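Local structure of p-47 protein (Clostridium botulinum, 6EKT) at residues V100-K112 / D138-L150. The protein may form part of a progenitor toxin complex that protects botulinum neurotoxin in the host gut, and has a fold resembling that of tubular lipid-binding proteins. Sequence-based numbering, arbitrary orientation.
Sequences VDLSGINPVLEIK and DIKIIVSDLNGNL
D145 turns its carboxylate, set anti to the backbone N (chi1 -172°), toward the loop 104-106, where D145 OD1 accepts the backbone N of N106 at 2.8 Å. The backbone N of N147 reaches the same oxygen from the opposite face of the carboxylate plane, closing an Asx turn within the type I turn 145-148, while D145 OD2 takes the backbone N of N149. Three backbone donors thus fix the rotation of this buried carboxylate, and I105 CG1 lies against D145 OD2 at 3.5 Å. Beside it, N147 ND2 donates to G104 O over 2.7 Å, with the acceptor nearly in its amide plane, and L146 N bonds N106 O from above the carbonyl plane. L146 CD2 then packs on V108 CG2.

Beyond P107 the segments pair as antiparallel strands. I142 and V143 both face V108, a classic beta bulge at the corner where the chain turns, and both backbone N atoms donate to V108 O (2.8 and 3.1 Å). On the face carrying V108, K140, bent at chi3 (-73°), brings NZ to E110 OE2 in a 2.8 Å salt bridge, above the carboxylate plane; I142 CD1 covers the acid's other oxygen, which is also salt-bridged to R83. On the other face the side chains of L109 and I141 lie side by side, L109 CD2 3.8 Å from I141 CG1, and L109 also meets F166 of helix 152-168. I105 CG2 and V100 CG1 rest on the two methyls of L150, which packs on F158 of that helix. The pairs from V108 to K112 form the open end of the antiparallel 108-118/124-141 hairpin, and the loops 102-107 and 142-150 continue the contact beyond it; packing on helix 152-168 is consistent with the TULIP-like fold of a sheet wrapped around a long helix.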
loop_
_atom_site.group_PDB
_atom_site.type_symbol
_atom_site.label_atom_id
_atom_site.label_comp_id
_atom_site.label_asym_id
_atom_site.label_seq_id
_atom_site.Cartn_x
_atom_site.Cartn_y
_atom_site.Cartn_z
ATOM N N VAL A 100 -45.562 13.318 12.217
ATOM C CA VAL A 100 -44.929 12.169 12.872
ATOM C C VAL A 100 -43.615 12.644 13.497
ATOM O O VAL A 100 -42.815 13.313 12.838
ATOM C CB VAL A 100 -44.700 10.981 11.885
ATOM C CG1 VAL A 100 -43.946 9.827 12.549
ATOM C CG2 VAL A 100 -46.017 10.474 11.312
ATOM N N ASP A 101 -43.405 12.289 14.764
ATOM C CA ASP A 101 -42.210 12.669 15.501
ATOM C C ASP A 101 -41.024 11.779 15.114
ATOM O O ASP A 101 -41.146 10.554 15.098
ATOM C CB ASP A 101 -42.483 12.595 17.010
ATOM C CG ASP A 101 -41.431 13.325 17.850
ATOM O OD1 ASP A 101 -40.365 13.731 17.326
ATOM O OD2 ASP A 101 -41.680 13.495 19.063
ATOM N N LEU A 102 -39.889 12.411 14.808
ATOM C CA LEU A 102 -38.671 11.683 14.407
ATOM C C LEU A 102 -37.584 11.557 15.482
ATOM O O LEU A 102 -36.506 11.003 15.219
ATOM C CB LEU A 102 -38.096 12.243 13.091
ATOM C CG LEU A 102 -38.948 12.063 11.826
ATOM C CD1 LEU A 102 -38.220 12.643 10.621
ATOM C CD2 LEU A 102 -39.342 10.609 11.589
ATOM N N SER A 103 -37.870 12.044 16.695
ATOM C CA SER A 103 -36.952 11.869 17.831
ATOM C C SER A 103 -36.755 10.386 18.139
ATOM O O SER A 103 -37.734 9.647 18.279
ATOM C CB SER A 103 -37.480 12.583 19.079
ATOM O OG SER A 103 -37.610 13.968 18.841
ATOM N N GLY A 104 -35.493 9.958 18.204
ATOM C CA GLY A 104 -35.150 8.571 18.520
ATOM C C GLY A 104 -35.252 7.591 17.362
ATOM O O GLY A 104 -35.105 6.384 17.563
ATOM N N ILE A 105 -35.478 8.106 16.152
ATOM C CA ILE A 105 -35.487 7.282 14.928
ATOM C C ILE A 105 -34.036 7.118 14.440
ATOM O O ILE A 105 -33.257 8.093 14.420
ATOM C CB ILE A 105 -36.460 7.853 13.847
ATOM C CG1 ILE A 105 -37.923 7.458 14.143
ATOM C CG2 ILE A 105 -36.133 7.348 12.445
ATOM C CD1 ILE A 105 -38.508 7.994 15.427
ATOM N N ASN A 106 -33.693 5.883 14.056
ATOM C CA ASN A 106 -32.304 5.480 13.798
ATOM C C ASN A 106 -32.163 4.739 12.441
ATOM O O ASN A 106 -32.067 3.499 12.405
ATOM C CB ASN A 106 -31.795 4.649 14.996
ATOM C CG ASN A 106 -30.297 4.409 14.962
ATOM O OD1 ASN A 106 -29.548 5.084 14.238
ATOM N ND2 ASN A 106 -29.845 3.445 15.765
ATOM N N PRO A 107 -32.158 5.500 11.317
ATOM C CA PRO A 107 -32.076 4.895 9.987
ATOM C C PRO A 107 -30.697 4.315 9.683
ATOM O O PRO A 107 -29.676 4.790 10.203
ATOM C CB PRO A 107 -32.359 6.074 9.040
ATOM C CG PRO A 107 -32.956 7.160 9.905
ATOM C CD PRO A 107 -32.254 6.968 11.219
ATOM N N VAL A 108 -30.695 3.272 8.858
ATOM C CA VAL A 108 -29.464 2.725 8.309
ATOM C C VAL A 108 -29.514 2.946 6.805
ATOM O O VAL A 108 -30.427 2.455 6.114
ATOM C CB VAL A 108 -29.295 1.220 8.638
ATOM C CG1 VAL A 108 -27.967 0.693 8.097
ATOM C CG2 VAL A 108 -29.396 0.989 10.139
ATOM N N LEU A 109 -28.544 3.712 6.317
ATOM C CA LEU A 109 -28.418 3.993 4.914
ATOM C C LEU A 109 -27.138 3.373 4.361
ATOM O O LEU A 109 -26.234 2.974 5.118
ATOM C CB LEU A 109 -28.401 5.508 4.667
ATOM C CG LEU A 109 -29.486 6.352 5.350
ATOM C CD1 LEU A 109 -29.231 7.845 5.191
ATOM C CD2 LEU A 109 -30.853 5.985 4.808
ATOM N N GLU A 110 -27.082 3.290 3.038
ATOM C CA GLU A 110 -25.830 3.080 2.340
ATOM C C GLU A 110 -25.620 4.235 1.386
ATOM O O GLU A 110 -26.508 4.568 0.602
ATOM C CB GLU A 110 -25.807 1.735 1.608
ATOM C CG GLU A 110 -25.376 0.607 2.516
ATOM C CD GLU A 110 -25.226 -0.730 1.812
ATOM O OE1 GLU A 110 -25.299 -1.747 2.514
ATOM O OE2 GLU A 110 -25.022 -0.778 0.572
ATOM N N ILE A 111 -24.442 4.862 1.459
ATOM C CA ILE A 111 -24.159 6.012 0.608
ATOM C C ILE A 111 -22.866 5.738 -0.138
ATOM O O ILE A 111 -21.877 5.306 0.468
ATOM C CB ILE A 111 -24.099 7.353 1.393
ATOM C CG1 ILE A 111 -25.404 7.576 2.204
ATOM C CG2 ILE A 111 -23.841 8.522 0.438
ATOM C CD1 ILE A 111 -25.494 8.881 2.989
ATOM N N LYS A 112 -22.894 5.995 -1.439
ATOM C CA LYS A 112 -21.726 5.826 -2.301
ATOM C C LYS A 112 -20.631 6.838 -1.941
ATOM O O LYS A 112 -20.933 7.965 -1.544
ATOM C CB LYS A 112 -22.142 6.000 -3.759
ATOM C CG LYS A 112 -21.089 5.545 -4.760
ATOM C CD LYS A 112 -21.545 5.692 -6.197
ATOM C CE LYS A 112 -22.543 4.619 -6.629
ATOM N NZ LYS A 112 -21.959 3.263 -6.557
ATOM N N ASP A 138 -27.453 6.178 -5.274
ATOM C CA ASP A 138 -26.247 6.522 -4.516
ATOM C C ASP A 138 -26.545 6.619 -3.044
ATOM O O ASP A 138 -25.632 6.489 -2.235
ATOM C CB ASP A 138 -25.609 7.798 -5.035
ATOM C CG ASP A 138 -24.873 7.586 -6.352
ATOM O OD1 ASP A 138 -24.794 6.438 -6.832
ATOM O OD2 ASP A 138 -24.373 8.585 -6.906
ATOM N N ILE A 139 -27.823 6.841 -2.719
ATOM C CA ILE A 139 -28.356 6.663 -1.372
ATOM C C ILE A 139 -29.370 5.531 -1.418
ATOM O O ILE A 139 -30.304 5.575 -2.221
ATOM C CB ILE A 139 -29.067 7.922 -0.826
ATOM C CG1 ILE A 139 -28.134 9.137 -0.855
ATOM C CG2 ILE A 139 -29.589 7.674 0.597
ATOM C CD1 ILE A 139 -28.868 10.465 -0.759
ATOM N N LYS A 140 -29.168 4.549 -0.540
ATOM C CA LYS A 140 -30.087 3.434 -0.343
ATOM C C LYS A 140 -30.536 3.438 1.094
ATOM O O LYS A 140 -29.736 3.699 1.997
ATOM C CB LYS A 140 -29.436 2.083 -0.651
ATOM C CG LYS A 140 -28.894 1.936 -2.069
ATOM C CD LYS A 140 -28.391 0.519 -2.327
ATOM C CE LYS A 140 -27.088 0.254 -1.597
ATOM N NZ LYS A 140 -26.617 -1.162 -1.696
ATOM N N ILE A 141 -31.823 3.163 1.302
ATOM C CA ILE A 141 -32.349 2.938 2.636
ATOM C C ILE A 141 -32.275 1.447 2.944
ATOM O O ILE A 141 -32.924 0.625 2.284
ATOM C CB ILE A 141 -33.787 3.501 2.796
ATOM C CG1 ILE A 141 -33.766 5.017 2.529
ATOM C CG2 ILE A 141 -34.348 3.166 4.181
ATOM C CD1 ILE A 141 -35.129 5.668 2.387
ATOM N N ILE A 142 -31.468 1.110 3.942
ATOM C CA ILE A 142 -31.326 -0.264 4.410
ATOM C C ILE A 142 -32.437 -0.579 5.409
ATOM O O ILE A 142 -33.187 -1.526 5.191
ATOM C CB ILE A 142 -29.898 -0.539 4.968
ATOM C CG1 ILE A 142 -28.825 -0.132 3.946
ATOM C CG2 ILE A 142 -29.719 -2.001 5.383
ATOM C CD1 ILE A 142 -28.961 -0.749 2.550
ATOM N N VAL A 143 -32.544 0.222 6.476
ATOM C CA VAL A 143 -33.585 0.098 7.510
ATOM C C VAL A 143 -34.096 1.500 7.834
ATOM O O VAL A 143 -33.314 2.405 8.133
ATOM C CB VAL A 143 -33.062 -0.563 8.822
ATOM C CG1 VAL A 143 -34.206 -0.827 9.796
ATOM C CG2 VAL A 143 -32.321 -1.868 8.544
ATOM N N SER A 144 -35.411 1.682 7.777
ATOM C CA SER A 144 -36.015 2.989 8.065
ATOM C C SER A 144 -35.772 3.411 9.519
ATOM O O SER A 144 -35.400 4.563 9.798
ATOM C CB SER A 144 -37.515 2.989 7.707
ATOM O OG SER A 144 -37.676 2.696 6.324
ATOM N N ASP A 145 -35.961 2.466 10.431
ATOM C CA ASP A 145 -35.708 2.696 11.848
ATOM C C ASP A 145 -35.292 1.400 12.530
ATOM O O ASP A 145 -36.092 0.482 12.703
ATOM C CB ASP A 145 -36.940 3.313 12.547
ATOM C CG ASP A 145 -36.655 3.743 13.994
ATOM O OD1 ASP A 145 -35.485 3.811 14.406
ATOM O OD2 ASP A 145 -37.624 4.032 14.723
ATOM N N LEU A 146 -34.024 1.359 12.918
ATOM C CA LEU A 146 -33.454 0.246 13.671
ATOM C C LEU A 146 -34.170 0.036 15.029
ATOM O O LEU A 146 -34.122 -1.058 15.596
ATOM C CB LEU A 146 -31.954 0.497 13.858
ATOM C CG LEU A 146 -30.918 -0.631 13.875
ATOM C CD1 LEU A 146 -31.047 -1.586 12.696
ATOM C CD2 LEU A 146 -29.531 -0.013 13.917
ATOM N N ASN A 147 -34.847 1.080 15.515
ATOM C CA ASN A 147 -35.594 1.055 16.784
ATOM C C ASN A 147 -37.068 0.611 16.656
ATOM O O ASN A 147 -37.784 0.538 17.664
ATOM C CB ASN A 147 -35.489 2.425 17.479
ATOM C CG ASN A 147 -34.063 2.787 17.866
ATOM O OD1 ASN A 147 -33.253 1.921 18.180
ATOM N ND2 ASN A 147 -33.751 4.080 17.847
ATOM N N GLY A 148 -37.515 0.341 15.425
ATOM C CA GLY A 148 -38.843 -0.237 15.138
ATOM C C GLY A 148 -40.075 0.660 15.230
ATOM O O GLY A 148 -41.205 0.162 15.262
ATOM N N ASN A 149 -39.865 1.975 15.248
ATOM C CA ASN A 149 -40.937 2.946 15.504
ATOM C C ASN A 149 -41.743 3.372 14.277
ATOM O O ASN A 149 -42.871 3.846 14.416
ATOM C CB ASN A 149 -40.386 4.180 16.219
ATOM C CG ASN A 149 -39.925 3.881 17.630
ATOM O OD1 ASN A 149 -40.636 4.170 18.589
ATOM N ND2 ASN A 149 -38.740 3.295 17.766
ATOM N N LEU A 150 -41.179 3.217 13.086
ATOM C CA LEU A 150 -41.910 3.565 11.866
ATOM C C LEU A 150 -42.523 2.334 11.200
ATOM O O LEU A 150 -41.845 1.315 11.010
ATOM C CB LEU A 150 -41.028 4.355 10.892
ATOM C CG LEU A 150 -40.617 5.756 11.353
ATOM C CD1 LEU A 150 -39.412 6.211 10.555
ATOM C CD2 LEU A 150 -41.733 6.790 11.257
#